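Local coordinates for 2-hydroxyisobutyryl-CoA mutase large subunit (Aquincola tertiaricarbonis, PDB 4R3U), which catalyses, together with its small cobalamin-binding partner subunit, the interconversion of 2-hydroxyisobutyryl-CoA and (S)-3-hydroxybutyryl-CoA, at residues 246-251 / 337-342; 269-274 / 298-303. All blocks are in the same frame, centred on the assembly; numbering follows the deposited sequence.

Interaction 1. Residues 246-251 / 337-342. With 3KK (S-{(3R,5R,9R)-1-[(2R,3S,4R,5R)-5-(6-amino-9H-purin-9-yl)-4-hydroxy-3-(phosphonooxy)tetrahydrofuran-2-yl]-3,5,9-trihydroxy-8,8-dimethyl-3,5-dioxido-10,14-dioxo-2,4,6-trioxa-11,15-diaza-3lambda~5~,5lambda~5~-diphosphaheptadecan-17-yl} 2-hydroxy-2-methylpropanethioate), chain F.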
loop_
_atom_site.group_PDB
_atom_site.type_symbol
_atom_site.label_atom_id
_atom_site.label_comp_id
_atom_site.label_asym_id
_atom_site.label_seq_id
_atom_site.Cartn_x
_atom_site.Cartn_y
_atom_site.Cartn_z
ATOM N N ARG A 246 19.948 0.044 -28.843
ATOM C CA ARG A 246 19.275 -0.265 -27.577
ATOM C C ARG A 246 18.976 0.964 -26.691
ATOM O O ARG A 246 18.433 0.822 -25.586
ATOM C CB ARG A 246 20.051 -1.339 -26.808
ATOM C CG ARG A 246 19.801 -2.719 -27.332
ATOM C CD ARG A 246 20.421 -3.774 -26.457
ATOM N NE ARG A 246 19.600 -4.041 -25.286
ATOM C CZ ARG A 246 20.067 -4.086 -24.044
ATOM N NH1 ARG A 246 21.363 -3.908 -23.810
ATOM N NH2 ARG A 246 19.243 -4.303 -23.024
ATOM N N TYR A 247 19.308 2.172 -27.191
ATOM C CA TYR A 247 19.113 3.441 -26.483
ATOM C C TYR A 247 17.751 4.116 -26.740
ATOM O O TYR A 247 17.255 4.113 -27.873
ATOM C CB TYR A 247 20.265 4.417 -26.782
ATOM C CG TYR A 247 20.500 5.415 -25.678
ATOM C CD1 TYR A 247 21.334 5.116 -24.608
ATOM C CD2 TYR A 247 19.884 6.666 -25.696
ATOM C CE1 TYR A 247 21.562 6.036 -23.589
ATOM C CE2 TYR A 247 20.096 7.592 -24.675
ATOM C CZ TYR A 247 20.934 7.272 -23.621
ATOM O OH TYR A 247 21.146 8.183 -22.616
ATOM N N ASN A 248 17.181 4.714 -25.671
ATOM C CA ASN A 248 15.923 5.457 -25.682
ATOM C C ASN A 248 16.260 6.956 -25.716
ATOM O O ASN A 248 16.677 7.497 -24.695
ATOM C CB ASN A 248 15.081 5.083 -24.469
ATOM C CG ASN A 248 14.805 3.610 -24.393
ATOM O OD1 ASN A 248 14.125 3.059 -25.245
ATOM N ND2 ASN A 248 15.354 2.935 -23.391
ATOM N N PRO A 249 16.185 7.619 -26.907
ATOM C CA PRO A 249 16.617 9.028 -26.990
ATOM C C PRO A 249 15.751 10.071 -26.269
ATOM O O PRO A 249 16.168 11.223 -26.179
ATOM C CB PRO A 249 16.663 9.294 -28.508
ATOM C CG PRO A 249 15.670 8.369 -29.067
ATOM C CD PRO A 249 15.748 7.117 -28.235
ATOM N N ILE A 250 14.559 9.703 -25.817
ATOM C CA ILE A 250 13.615 10.625 -25.187
ATOM C C ILE A 250 12.632 9.845 -24.339
ATOM O O ILE A 250 12.364 8.675 -24.579
ATOM C CB ILE A 250 12.861 11.423 -26.304
ATOM C CG1 ILE A 250 12.039 12.608 -25.732
ATOM C CG2 ILE A 250 11.997 10.480 -27.222
ATOM C CD1 ILE A 250 11.434 13.577 -26.787
ATOM N N ASN A 251 12.074 10.532 -23.380
ATOM C CA ASN A 251 10.976 10.167 -22.536
ATOM C C ASN A 251 10.091 11.380 -22.676
ATOM O O ASN A 251 10.402 12.439 -22.087
ATOM C CB ASN A 251 11.407 9.998 -21.073
ATOM C CG ASN A 251 11.654 8.579 -20.658
ATOM O OD1 ASN A 251 11.712 7.631 -21.448
ATOM N ND2 ASN A 251 11.839 8.408 -19.403
ATOM N N ARG A 337 3.517 0.308 -29.932
ATOM C CA ARG A 337 3.561 -0.061 -28.517
ATOM C C ARG A 337 4.250 0.967 -27.611
ATOM O O ARG A 337 5.460 1.188 -27.712
ATOM C CB ARG A 337 3.949 -1.537 -28.231
ATOM C CG ARG A 337 5.326 -1.992 -28.687
ATOM C CD ARG A 337 6.344 -2.053 -27.559
ATOM N NE ARG A 337 7.730 -2.158 -28.056
ATOM C CZ ARG A 337 8.491 -1.120 -28.423
ATOM N NH1 ARG A 337 8.008 0.115 -28.381
ATOM N NH2 ARG A 337 9.738 -1.313 -28.835
ATOM N N LEU A 338 3.443 1.620 -26.744
ATOM C CA LEU A 338 3.899 2.627 -25.796
ATOM C C LEU A 338 4.622 1.962 -24.643
ATOM O O LEU A 338 4.076 1.069 -23.999
ATOM C CB LEU A 338 2.704 3.483 -25.286
ATOM C CG LEU A 338 3.010 4.676 -24.373
ATOM C CD1 LEU A 338 2.100 5.841 -24.674
ATOM C CD2 LEU A 338 2.888 4.292 -22.895
ATOM N N ARG A 339 5.851 2.397 -24.403
ATOM C CA ARG A 339 6.691 1.946 -23.298
ATOM C C ARG A 339 6.835 3.185 -22.420
ATOM O O ARG A 339 7.004 4.292 -22.956
ATOM C CB ARG A 339 8.090 1.452 -23.768
ATOM C CG ARG A 339 8.093 0.229 -24.699
ATOM C CD ARG A 339 9.482 -0.028 -25.242
ATOM N NE ARG A 339 10.033 1.195 -25.835
ATOM C CZ ARG A 339 11.313 1.546 -25.827
ATOM N NH1 ARG A 339 12.225 0.755 -25.281
ATOM N NH2 ARG A 339 11.689 2.688 -26.369
ATOM N N PHE A 340 6.722 3.019 -21.081
ATOM C CA PHE A 340 6.812 4.158 -20.169
ATOM C C PHE A 340 7.456 3.879 -18.817
ATOM O O PHE A 340 7.340 2.776 -18.273
ATOM C CB PHE A 340 5.447 4.880 -20.002
ATOM C CG PHE A 340 4.433 4.216 -19.094
ATOM C CD1 PHE A 340 3.672 3.133 -19.540
ATOM C CD2 PHE A 340 4.189 4.710 -17.813
ATOM C CE1 PHE A 340 2.694 2.554 -18.716
ATOM C CE2 PHE A 340 3.238 4.104 -16.978
ATOM C CZ PHE A 340 2.490 3.043 -17.438
ATOM N N HIS A 341 8.171 4.905 -18.305
ATOM C CA HIS A 341 8.733 4.927 -16.971
ATOM C C HIS A 341 7.651 5.621 -16.162
ATOM O O HIS A 341 6.940 6.501 -16.674
ATOM C CB HIS A 341 10.025 5.753 -16.898
ATOM C CG HIS A 341 10.511 5.993 -15.484
ATOM N ND1 HIS A 341 11.068 4.978 -14.720
ATOM C CD2 HIS A 341 10.462 7.111 -14.732
ATOM C CE1 HIS A 341 11.335 5.505 -13.550
ATOM N NE2 HIS A 341 11.010 6.787 -13.511
ATOM N N CYS A 342 7.522 5.228 -14.903
ATOM C CA CYS A 342 6.523 5.804 -14.012
ATOM C C CYS A 342 7.193 6.233 -12.703
ATOM O O CYS A 342 8.118 5.582 -12.231
ATOM C CB CYS A 342 5.388 4.801 -13.769
ATOM S SG CYS A 342 3.962 5.475 -12.886
HETATM C C4 3KK F . 12.937 15.767 -12.098
HETATM C C3 3KK F . 12.484 14.350 -11.761
HETATM C C2 3KK F . 11.097 14.375 -11.124
HETATM O O3 3KK F . 13.412 13.819 -10.829
HETATM C C1 3KK F . 12.454 13.435 -12.993
HETATM O O1 3KK F . 12.035 13.815 -14.088
HETATM S S1P 3KK F . 13.069 11.816 -12.669
HETATM C C2P 3KK F . 12.956 10.996 -14.285
HETATM C C3P 3KK F . 13.707 9.689 -14.258
HETATM N N4P 3KK F . 13.506 9.029 -15.540
HETATM C C5P 3KK F . 13.628 7.707 -15.689
HETATM O O5P 3KK F . 13.933 6.927 -14.780
HETATM C C6P 3KK F . 13.351 7.238 -17.121
HETATM C C7P 3KK F . 13.623 5.753 -17.306
HETATM N N8P 3KK F . 13.249 5.335 -18.663
HETATM C C9P 3KK F . 13.574 4.120 -19.129
HETATM O O9P 3KK F . 14.221 3.307 -18.467
HETATM C CAP 3KK F . 13.190 3.829 -20.609
HETATM O OAP 3KK F . 13.336 4.996 -21.446
HETATM C CBP 3KK F . 11.864 3.028 -20.842
HETATM C CDP 3KK F . 11.751 2.623 -22.319
HETATM C CEP 3KK F . 10.629 3.866 -20.489
HETATM C CCP 3KK F . 11.849 1.719 -20.024
HETATM O O6A 3KK F . 13.061 0.994 -20.296
HETATM P P2A 3KK F . 13.638 -0.174 -19.398
HETATM O O4A 3KK F . 13.534 0.192 -17.977
HETATM O O5A 3KK F . 14.968 -0.534 -19.945
HETATM O O3A 3KK F . 12.541 -1.336 -19.687
HETATM P P1A 3KK F . 12.274 -2.129 -21.101
HETATM O O1A 3KK F . 12.838 -1.412 -22.276
HETATM O O2A 3KK F . 10.847 -2.495 -21.126
HETATM O O5B 3KK F . 13.133 -3.465 -20.743
HETATM C C5B 3KK F . 14.531 -3.629 -21.069
HETATM C C4B 3KK F . 14.712 -4.812 -22.038
HETATM O O4B 3KK F . 13.970 -5.992 -21.602
HETATM C C3B 3KK F . 14.199 -4.465 -23.432
HETATM O O3B 3KK F . 15.081 -5.083 -24.400
HETATM P P3B 3KK F . 16.072 -4.244 -25.361
HETATM O O8A 3KK F . 15.132 -3.392 -26.124
HETATM O O7A 3KK F . 16.956 -3.549 -24.403
HETATM O O9A 3KK F . 16.729 -5.325 -26.136
HETATM C C2B 3KK F . 12.822 -5.102 -23.470
HETATM O O2B 3KK F . 12.412 -5.417 -24.806
HETATM C C1B 3KK F . 13.027 -6.351 -22.635
HETATM N N9A 3KK F . 11.764 -6.820 -21.990
HETATM C C8A 3KK F . 11.018 -6.210 -21.070
HETATM N N7A 3KK F . 9.981 -6.994 -20.791
HETATM C C5A 3KK F . 10.089 -8.110 -21.520
HETATM C C4A 3KK F . 11.209 -8.000 -22.263
HETATM N N3A 3KK F . 11.593 -8.987 -23.114
HETATM C C2A 3KK F . 10.828 -10.169 -23.227
HETATM N N1A 3KK F . 9.659 -10.243 -22.421
HETATM C C6A 3KK F . 9.319 -9.216 -21.613
HETATM N N6A 3KK F . 8.222 -9.271 -20.856
HETATM O O HOH W 1 14.466 0.278 -23.552
#
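Asn248 and Arg339 meet through a single oxygen. The guanidinium arrives end-on and gives both terminal nitrogens to Asn248 OD1, with NH2 at 2.7 Å and NH1 at 3.0 Å. Both come from the same face of the amide and lie out of the carbonyl plane, NH2 by 29°. The amide and guanidinium planes are turned 48° apart. A bend in the arginine chain (chi3 -52°) brings its end round to the asparagine, and one guanidinium face packs against the pantetheine methyl CDP of 3KK, 3.5 Å above the plane and offset toward the rim. Arg295 also bonds to Asn248 OD1, while Arg339 NH2 has a second acceptor in the carbonyl of Leu296.

The other end of the amide turns to the substrate, 3KK. Asn248 ND2 donates to a water at 2.8 Å, and that water lies 2.7 Å from the diphosphate oxygen O1A of 3KK. Further along the pocket, the His341 ring, fixed through ND1 by Ser375, lies beneath the pantetheine carbonyl oxygen O5P, which sits 3.1 Å above its centre. Arg246 binds the 3'-phosphate edge-on, NE and NH2 each 2.8 Å from O7A of 3KK.

Both segments line the pocket of the CoA thioester, which threads the TIM barrel as in other acyl-CoA mutases. Buried Arg339 is answered by amide and main-chain oxygens, partly exposed Arg246 by phosphate charge; their positive field probably helps to hold the phosphate end of CoA, while the uncharged pantetheine arm packs on Arg339 and on the face of His341.

Interaction 2. Residues 269-274 / 298-303. With 3HC (3-hydroxybutanoyl-coenzyme A), chain E.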
loop_
_atom_site.group_PDB
_atom_site.type_symbol
_atom_site.label_atom_id
_atom_site.label_comp_id
_atom_site.label_asym_id
_atom_site.label_seq_id
_atom_site.Cartn_x
_atom_site.Cartn_y
_atom_site.Cartn_z
ATOM N N ALA A 269 -3.126 14.002 -22.461
ATOM C CA ALA A 269 -3.329 14.738 -23.715
ATOM C C ALA A 269 -2.201 15.669 -24.117
ATOM O O ALA A 269 -1.848 15.688 -25.285
ATOM C CB ALA A 269 -4.647 15.488 -23.679
ATOM N N PHE A 270 -1.614 16.428 -23.166
ATOM C CA PHE A 270 -0.518 17.362 -23.488
ATOM C C PHE A 270 0.784 16.635 -23.857
ATOM O O PHE A 270 1.537 17.141 -24.689
ATOM C CB PHE A 270 -0.318 18.416 -22.382
ATOM C CG PHE A 270 -1.511 19.293 -22.028
ATOM C CD1 PHE A 270 -2.665 19.288 -22.811
ATOM C CD2 PHE A 270 -1.463 20.147 -20.937
ATOM C CE1 PHE A 270 -3.747 20.099 -22.492
ATOM C CE2 PHE A 270 -2.534 20.993 -20.652
ATOM C CZ PHE A 270 -3.672 20.946 -21.417
ATOM N N THR A 271 0.995 15.420 -23.314
ATOM C CA THR A 271 2.148 14.581 -23.622
ATOM C C THR A 271 1.993 14.047 -25.045
ATOM O O THR A 271 2.964 14.070 -25.826
ATOM C CB THR A 271 2.318 13.461 -22.582
ATOM O OG1 THR A 271 2.358 14.042 -21.289
ATOM C CG2 THR A 271 3.592 12.653 -22.794
ATOM N N LEU A 272 0.775 13.596 -25.387
ATOM C CA LEU A 272 0.483 13.141 -26.740
ATOM C C LEU A 272 0.593 14.279 -27.764
ATOM O O LEU A 272 1.128 14.054 -28.853
ATOM C CB LEU A 272 -0.849 12.395 -26.812
ATOM C CG LEU A 272 -0.844 11.026 -26.112
ATOM C CD1 LEU A 272 -2.165 10.330 -26.272
ATOM C CD2 LEU A 272 0.300 10.131 -26.608
ATOM N N ALA A 273 0.204 15.524 -27.375
ATOM C CA ALA A 273 0.339 16.726 -28.231
ATOM C C ALA A 273 1.814 16.957 -28.591
ATOM O O ALA A 273 2.134 17.237 -29.747
ATOM C CB ALA A 273 -0.250 17.947 -27.532
ATOM N N ASN A 274 2.706 16.780 -27.600
ATOM C CA ASN A 274 4.164 16.898 -27.723
ATOM C C ASN A 274 4.734 15.800 -28.620
ATOM O O ASN A 274 5.568 16.099 -29.481
ATOM C CB ASN A 274 4.822 16.891 -26.343
ATOM C CG ASN A 274 4.670 18.208 -25.603
ATOM O OD1 ASN A 274 4.322 19.246 -26.186
ATOM N ND2 ASN A 274 5.009 18.224 -24.317
ATOM N N PHE A 298 8.006 7.173 -23.036
ATOM C CA PHE A 298 7.263 8.163 -22.243
ATOM C C PHE A 298 7.568 8.079 -20.753
ATOM O O PHE A 298 8.203 7.127 -20.284
ATOM C CB PHE A 298 5.754 7.967 -22.485
ATOM C CG PHE A 298 5.346 8.199 -23.912
ATOM C CD1 PHE A 298 5.496 7.195 -24.869
ATOM C CD2 PHE A 298 4.853 9.429 -24.316
ATOM C CE1 PHE A 298 5.174 7.432 -26.206
ATOM C CE2 PHE A 298 4.505 9.654 -25.656
ATOM C CZ PHE A 298 4.678 8.659 -26.587
ATOM N N PHE A 299 7.118 9.090 -20.017
ATOM C CA PHE A 299 7.277 9.164 -18.569
ATOM C C PHE A 299 6.011 9.768 -17.975
ATOM O O PHE A 299 5.651 10.911 -18.268
ATOM C CB PHE A 299 8.560 9.957 -18.200
ATOM C CG PHE A 299 8.753 10.374 -16.754
ATOM C CD1 PHE A 299 8.383 9.531 -15.708
ATOM C CD2 PHE A 299 9.374 11.572 -16.443
ATOM C CE1 PHE A 299 8.586 9.903 -14.384
ATOM C CE2 PHE A 299 9.597 11.939 -15.106
ATOM C CZ PHE A 299 9.225 11.089 -14.085
ATOM N N PHE A 300 5.314 8.979 -17.158
ATOM C CA PHE A 300 4.064 9.411 -16.509
ATOM C C PHE A 300 4.103 9.276 -14.986
ATOM O O PHE A 300 4.895 8.514 -14.446
ATOM C CB PHE A 300 2.857 8.649 -17.101
ATOM C CG PHE A 300 2.660 8.936 -18.571
ATOM C CD1 PHE A 300 2.252 10.201 -19.005
ATOM C CD2 PHE A 300 2.923 7.957 -19.531
ATOM C CE1 PHE A 300 2.102 10.474 -20.366
ATOM C CE2 PHE A 300 2.758 8.229 -20.888
ATOM C CZ PHE A 300 2.364 9.487 -21.302
ATOM N N VAL A 301 3.244 10.013 -14.311
ATOM C CA VAL A 301 3.084 9.924 -12.862
ATOM C C VAL A 301 2.062 8.797 -12.574
ATOM O O VAL A 301 1.247 8.446 -13.446
ATOM C CB VAL A 301 2.580 11.298 -12.255
ATOM C CG1 VAL A 301 1.140 11.608 -12.667
ATOM C CG2 VAL A 301 2.724 11.339 -10.748
ATOM N N SER A 302 2.081 8.285 -11.345
ATOM C CA SER A 302 1.058 7.404 -10.820
ATOM C C SER A 302 0.516 8.218 -9.663
ATOM O O SER A 302 1.159 8.335 -8.606
ATOM C CB SER A 302 1.629 6.085 -10.330
ATOM O OG SER A 302 0.544 5.325 -9.826
ATOM N N GLN A 303 -0.605 8.905 -9.924
ATOM C CA GLN A 303 -1.264 9.774 -8.959
ATOM C C GLN A 303 -2.134 8.989 -8.004
ATOM O O GLN A 303 -2.171 7.734 -8.061
ATOM C CB GLN A 303 -2.029 10.931 -9.633
ATOM C CG GLN A 303 -1.347 12.285 -9.511
ATOM C CD GLN A 303 -1.669 13.068 -8.236
ATOM O OE1 GLN A 303 -2.606 12.782 -7.460
ATOM N NE2 GLN A 303 -0.899 14.114 -8.015
HETATM N N1A 3HC E . 9.637 -10.234 -22.397
HETATM C C2A 3HC E . 10.843 -10.204 -23.257
HETATM N N3A 3HC E . 11.602 -8.956 -23.105
HETATM C C4A 3HC E . 11.204 -7.982 -22.252
HETATM C C5A 3HC E . 10.082 -8.095 -21.509
HETATM C C6A 3HC E . 9.308 -9.199 -21.605
HETATM N N6A 3HC E . 8.211 -9.252 -20.850
HETATM N N7A 3HC E . 9.980 -6.984 -20.774
HETATM C C8A 3HC E . 11.020 -6.203 -21.050
HETATM N N9A 3HC E . 11.757 -6.802 -21.981
HETATM C C1B 3HC E . 13.022 -6.336 -22.626
HETATM C C2B 3HC E . 12.826 -5.087 -23.460
HETATM O O2B 3HC E . 12.419 -5.401 -24.796
HETATM C C3B 3HC E . 14.208 -4.457 -23.418
HETATM O O3B 3HC E . 15.089 -5.080 -24.384
HETATM P P3B 3HC E . 16.078 -4.245 -25.351
HETATM O O7A 3HC E . 16.960 -3.540 -24.399
HETATM O O8A 3HC E . 16.737 -5.331 -26.118
HETATM O O9A 3HC E . 15.135 -3.403 -26.122
HETATM C C4B 3HC E . 14.713 -4.807 -22.022
HETATM O O4B 3HC E . 13.969 -5.986 -21.591
HETATM C C5B 3HC E . 14.534 -3.624 -21.054
HETATM O O5B 3HC E . 13.137 -3.462 -20.723
HETATM P P1A 3HC E . 12.269 -2.133 -21.087
HETATM O O1A 3HC E . 12.829 -1.418 -22.265
HETATM O O2A 3HC E . 10.845 -2.508 -21.111
HETATM O O3A 3HC E . 12.531 -1.332 -19.678
HETATM P P2A 3HC E . 13.629 -0.169 -19.389
HETATM O O4A 3HC E . 13.525 0.201 -17.970
HETATM O O5A 3HC E . 14.960 -0.530 -19.936
HETATM O O6A 3HC E . 13.053 0.997 -20.290
HETATM C CBP 3HC E . 11.863 3.034 -20.842
HETATM C CCP 3HC E . 11.845 1.729 -20.018
HETATM C CDP 3HC E . 11.749 2.623 -22.316
HETATM C CEP 3HC E . 10.628 3.874 -20.492
HETATM C CAP 3HC E . 13.189 3.834 -20.611
HETATM O OAP 3HC E . 13.332 5.002 -21.450
HETATM C C9P 3HC E . 13.579 4.125 -19.134
HETATM O O9P 3HC E . 14.236 3.315 -18.476
HETATM N N8P 3HC E . 13.245 5.336 -18.660
HETATM C C7P 3HC E . 13.623 5.751 -17.304
HETATM C C6P 3HC E . 13.354 7.237 -17.113
HETATM C C5P 3HC E . 13.633 7.699 -15.679
HETATM O O5P 3HC E . 13.935 6.916 -14.774
HETATM N N4P 3HC E . 13.517 9.022 -15.525
HETATM C C3P 3HC E . 13.718 9.678 -14.241
HETATM C C2P 3HC E . 12.960 10.977 -14.271
HETATM S S1P 3HC E . 13.054 11.849 -12.677
HETATM C C1 3HC E . 12.104 13.301 -13.156
HETATM O O1 3HC E . 12.223 13.867 -14.241
HETATM C C2 3HC E . 11.030 13.777 -12.162
HETATM C C3 3HC E . 11.627 14.564 -10.993
HETATM O O3 3HC E . 12.590 13.758 -10.324
HETATM C C4 3HC E . 12.263 15.880 -11.468
#
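Thr271 pushes its methyl CG2 against two aromatic rings of the strand, and this is the tight part of the contact. CG2 lies 3.6 Å from Phe300 CE1, the side chains coming from opposite directions, and 3.8 Å from Phe298 CD2, where it meets the ring at its edge and in its plane. The first torsion (chi1 -54°) leaves OG1 beside the backbone N, bonded to the carbonyl of Glu267 one helical turn earlier, and turns CG2 to the strand. The looser side is at Leu272, whose CD2 comes no nearer than 4.3 Å to Phe298 CE2; this leucine also packs on Ile433 and Leu437 of helix 420-442.

Helix 264-283 joins parallel strands 252-253 and 298-302, neighbours in the barrel sheet, in a beta-alpha-beta unit of the TIM barrel. The short helix and strand segments run nearly antiparallel (171°), their axes 10.5 Å apart.

Residues alternate along the strand: Phe298 and Phe300 face the helix layer, whereas Phe299 turns into the barrel. There its CE2 is 3.4 Å from the thioester oxygen O1 of 3HC, and C2 of the acyl group lies at the ring edge, in plane. With an alanine here the aromatic wall beside the thioester would be gone, and the acyl end would probably be freer to shift. Tyr255, His256 and His341 also meet the Phe299 ring.

Both contacts are buried in the same TIM barrel, and they share its sheet: strands 298-302 and 340-344 are neighbours, joined by probable backbone hydrogen bonds such as His341 N to Phe298 O at 3.0 Å. Interaction 1 lies within the barrel and spans the CoA pocket, so its chemistry is polar, with arginines, an amide, a water and phosphates. Interaction 2 sits between sheet and outer helix and is almost wholly apolar, methyl against ring. Strand 298-302 serves both surroundings, one set of side chains on the helix and the intervening Phe299 in the substrate pocket. Along the chain, 269-274 and 298-303 fall inside the loop that 246-251 and 337-342 close.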